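Local structure of cell division cycle protein 123 (Schizosaccharomyces pombe, 4ZGP) at residues 262-267 with 271-276. The protein acts as an ATP-dependent chaperone that binds the gamma subunit of translation initiation factor eIF2 and lets it assemble with the alpha and beta subunits. Sequence-based numbering, arbitrary orientation.
Sequences FYPRTD and FSWSEL
P264 and W273 bring the two backbones closest, their CA atoms 6.0 Å apart, where a type I beta turn from Y263 to T266 faces the first turn of helix 273-278. The turn is closed by T266 N bonding to Y263 O. On the helical side S272 and E275 form a capping box: E275 N donates to S272 OG, and S272 N donates to the anti lone pair of E275 OE2 (2.7 Å). W273 joins the two segments. Its NE1 reaches T266 O at 2.7 Å, meeting the carbonyl almost head-on, although the hydrogen bond is bent, with an N-H...O angle of 141°. P264 CA lies over one face of the indole, 3.5 Å from the centroid of the five-membered ring in a CH-pi contact; L276 CD1 backs the opposite face. Segment 262-267 leaves strand 253-261 of the ATP-grasp fold; N260 near the end of that strand binds ATP and is an inferred magnesium ligand. T266 lies beside N260, and D267 O bonds to the ATP-binding R195. F262, with CG anti to its backbone N (chi1 -168°), offers its ring face to the indole edge in a T-shaped stack: W273 CZ3 sits over the ring centre, planes at 86°. With an alanine at W273, T266 O would probably lose this donor and a gap would open between P264, F262 and L276. L276 O lies in the ring plane at the F262 edge, 3.8 Å from CZ, and accepts a hydrogen bond from K199 NZ.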
loop_
_atom_site.group_PDB
_atom_site.type_symbol
_atom_site.label_atom_id
_atom_site.label_comp_id
_atom_site.label_asym_id
_atom_site.label_seq_id
_atom_site.Cartn_x
_atom_site.Cartn_y
_atom_site.Cartn_z
ATOM N N PHE A 262 5.744 -8.639 6.436
ATOM C CA PHE A 262 5.955 -10.027 6.002
ATOM C C PHE A 262 5.108 -10.893 6.925
ATOM O O PHE A 262 5.589 -11.396 7.938
ATOM C CB PHE A 262 7.438 -10.394 6.082
ATOM C CG PHE A 262 7.803 -11.684 5.393
ATOM C CD1 PHE A 262 8.107 -11.703 4.036
ATOM C CD2 PHE A 262 7.893 -12.867 6.117
ATOM C CE1 PHE A 262 8.466 -12.881 3.396
ATOM C CE2 PHE A 262 8.259 -14.056 5.485
ATOM C CZ PHE A 262 8.533 -14.069 4.127
ATOM N N TYR A 263 3.836 -11.018 6.581
ATOM C CA TYR A 263 2.845 -11.628 7.466
ATOM C C TYR A 263 1.593 -11.938 6.653
ATOM O O TYR A 263 1.254 -11.186 5.740
ATOM C CB TYR A 263 2.544 -10.687 8.629
ATOM C CG TYR A 263 1.712 -11.323 9.711
ATOM C CD1 TYR A 263 2.278 -12.247 10.589
ATOM C CD2 TYR A 263 0.371 -11.018 9.850
ATOM C CE1 TYR A 263 1.521 -12.849 11.587
ATOM C CE2 TYR A 263 -0.399 -11.619 10.845
ATOM C CZ TYR A 263 0.188 -12.537 11.702
ATOM O OH TYR A 263 -0.554 -13.134 12.696
ATOM N N PRO A 264 0.901 -13.056 6.958
ATOM C CA PRO A 264 -0.174 -13.515 6.069
ATOM C C PRO A 264 -1.320 -12.541 5.828
ATOM O O PRO A 264 -2.055 -12.769 4.877
ATOM C CB PRO A 264 -0.685 -14.783 6.773
ATOM C CG PRO A 264 0.538 -15.326 7.427
ATOM C CD PRO A 264 1.255 -14.092 7.948
ATOM N N ARG A 265 -1.476 -11.491 6.626
ATOM C CA ARG A 265 -2.495 -10.496 6.302
ATOM C C ARG A 265 -2.119 -9.694 5.044
ATOM O O ARG A 265 -2.958 -9.047 4.413
ATOM C CB ARG A 265 -2.722 -9.554 7.484
ATOM C CG ARG A 265 -4.030 -8.795 7.395
ATOM C CD ARG A 265 -4.433 -8.228 8.739
ATOM N NE ARG A 265 -4.730 -9.266 9.720
ATOM C CZ ARG A 265 -5.924 -9.834 9.882
ATOM N NH1 ARG A 265 -6.084 -10.764 10.811
ATOM N NH2 ARG A 265 -6.957 -9.478 9.117
ATOM N N THR A 266 -0.849 -9.728 4.684
ATOM C CA THR A 266 -0.420 -9.195 3.399
ATOM C C THR A 266 -0.701 -10.265 2.339
ATOM O O THR A 266 -0.107 -11.343 2.392
ATOM C CB THR A 266 1.072 -8.829 3.437
ATOM O OG1 THR A 266 1.305 -7.872 4.486
ATOM C CG2 THR A 266 1.542 -8.261 2.078
ATOM N N ASP A 267 -1.619 -10.000 1.409
ATOM C CA ASP A 267 -1.971 -11.007 0.386
ATOM C C ASP A 267 -0.743 -11.570 -0.341
ATOM O O ASP A 267 0.057 -10.820 -0.899
ATOM C CB ASP A 267 -2.944 -10.412 -0.639
ATOM C CG ASP A 267 -3.688 -11.481 -1.433
ATOM O OD1 ASP A 267 -3.200 -12.633 -1.502
ATOM O OD2 ASP A 267 -4.779 -11.169 -1.978
ATOM N N PHE A 271 1.649 -16.597 -4.449
ATOM C CA PHE A 271 2.357 -17.418 -3.459
ATOM C C PHE A 271 1.489 -17.695 -2.243
ATOM O O PHE A 271 0.681 -16.861 -1.840
ATOM C CB PHE A 271 3.656 -16.737 -2.989
ATOM C CG PHE A 271 4.664 -16.574 -4.068
ATOM C CD1 PHE A 271 5.505 -17.619 -4.417
ATOM C CD2 PHE A 271 4.766 -15.383 -4.758
ATOM C CE1 PHE A 271 6.428 -17.485 -5.433
ATOM C CE2 PHE A 271 5.695 -15.241 -5.776
ATOM C CZ PHE A 271 6.525 -16.298 -6.126
ATOM N N SER A 272 1.655 -18.866 -1.636
ATOM C CA SER A 272 1.050 -19.085 -0.331
ATOM C C SER A 272 2.053 -18.728 0.757
ATOM O O SER A 272 3.263 -18.794 0.549
ATOM C CB SER A 272 0.624 -20.543 -0.156
ATOM O OG SER A 272 1.780 -21.346 -0.037
ATOM N N TRP A 273 1.544 -18.382 1.927
ATOM C CA TRP A 273 2.416 -18.019 3.028
ATOM C C TRP A 273 3.113 -19.248 3.604
ATOM O O TRP A 273 4.162 -19.121 4.225
ATOM C CB TRP A 273 1.625 -17.253 4.093
ATOM C CG TRP A 273 1.559 -15.823 3.692
ATOM C CD1 TRP A 273 0.510 -15.185 3.101
ATOM C CD2 TRP A 273 2.636 -14.872 3.743
ATOM N NE1 TRP A 273 0.858 -13.878 2.811
ATOM C CE2 TRP A 273 2.156 -13.664 3.198
ATOM C CE3 TRP A 273 3.945 -14.919 4.211
ATOM C CZ2 TRP A 273 2.947 -12.516 3.110
ATOM C CZ3 TRP A 273 4.724 -13.778 4.134
ATOM C CH2 TRP A 273 4.218 -12.591 3.587
ATOM N N SER A 274 2.546 -20.429 3.373
ATOM C CA SER A 274 3.245 -21.647 3.756
ATOM C C SER A 274 4.552 -21.722 3.003
ATOM O O SER A 274 5.600 -21.949 3.595
ATOM C CB SER A 274 2.398 -22.900 3.477
ATOM O OG SER A 274 1.132 -22.793 4.094
ATOM N N GLU A 275 4.524 -21.514 1.691
ATOM C CA GLU A 275 5.792 -21.607 0.977
ATOM C C GLU A 275 6.687 -20.390 1.249
ATOM O O GLU A 275 7.898 -20.524 1.296
ATOM C CB GLU A 275 5.570 -21.802 -0.528
ATOM C CG GLU A 275 4.883 -20.679 -1.242
ATOM C CD GLU A 275 4.349 -21.102 -2.608
ATOM O OE1 GLU A 275 5.009 -21.921 -3.290
ATOM O OE2 GLU A 275 3.266 -20.605 -2.990
ATOM N N LEU A 276 6.101 -19.213 1.456
ATOM C CA LEU A 276 6.932 -18.026 1.727
ATOM C C LEU A 276 7.685 -18.155 3.043
ATOM O O LEU A 276 8.852 -17.778 3.153
ATOM C CB LEU A 276 6.072 -16.766 1.746
ATOM C CG LEU A 276 5.572 -16.304 0.380
ATOM C CD1 LEU A 276 4.498 -15.224 0.598
ATOM C CD2 LEU A 276 6.706 -15.814 -0.525
#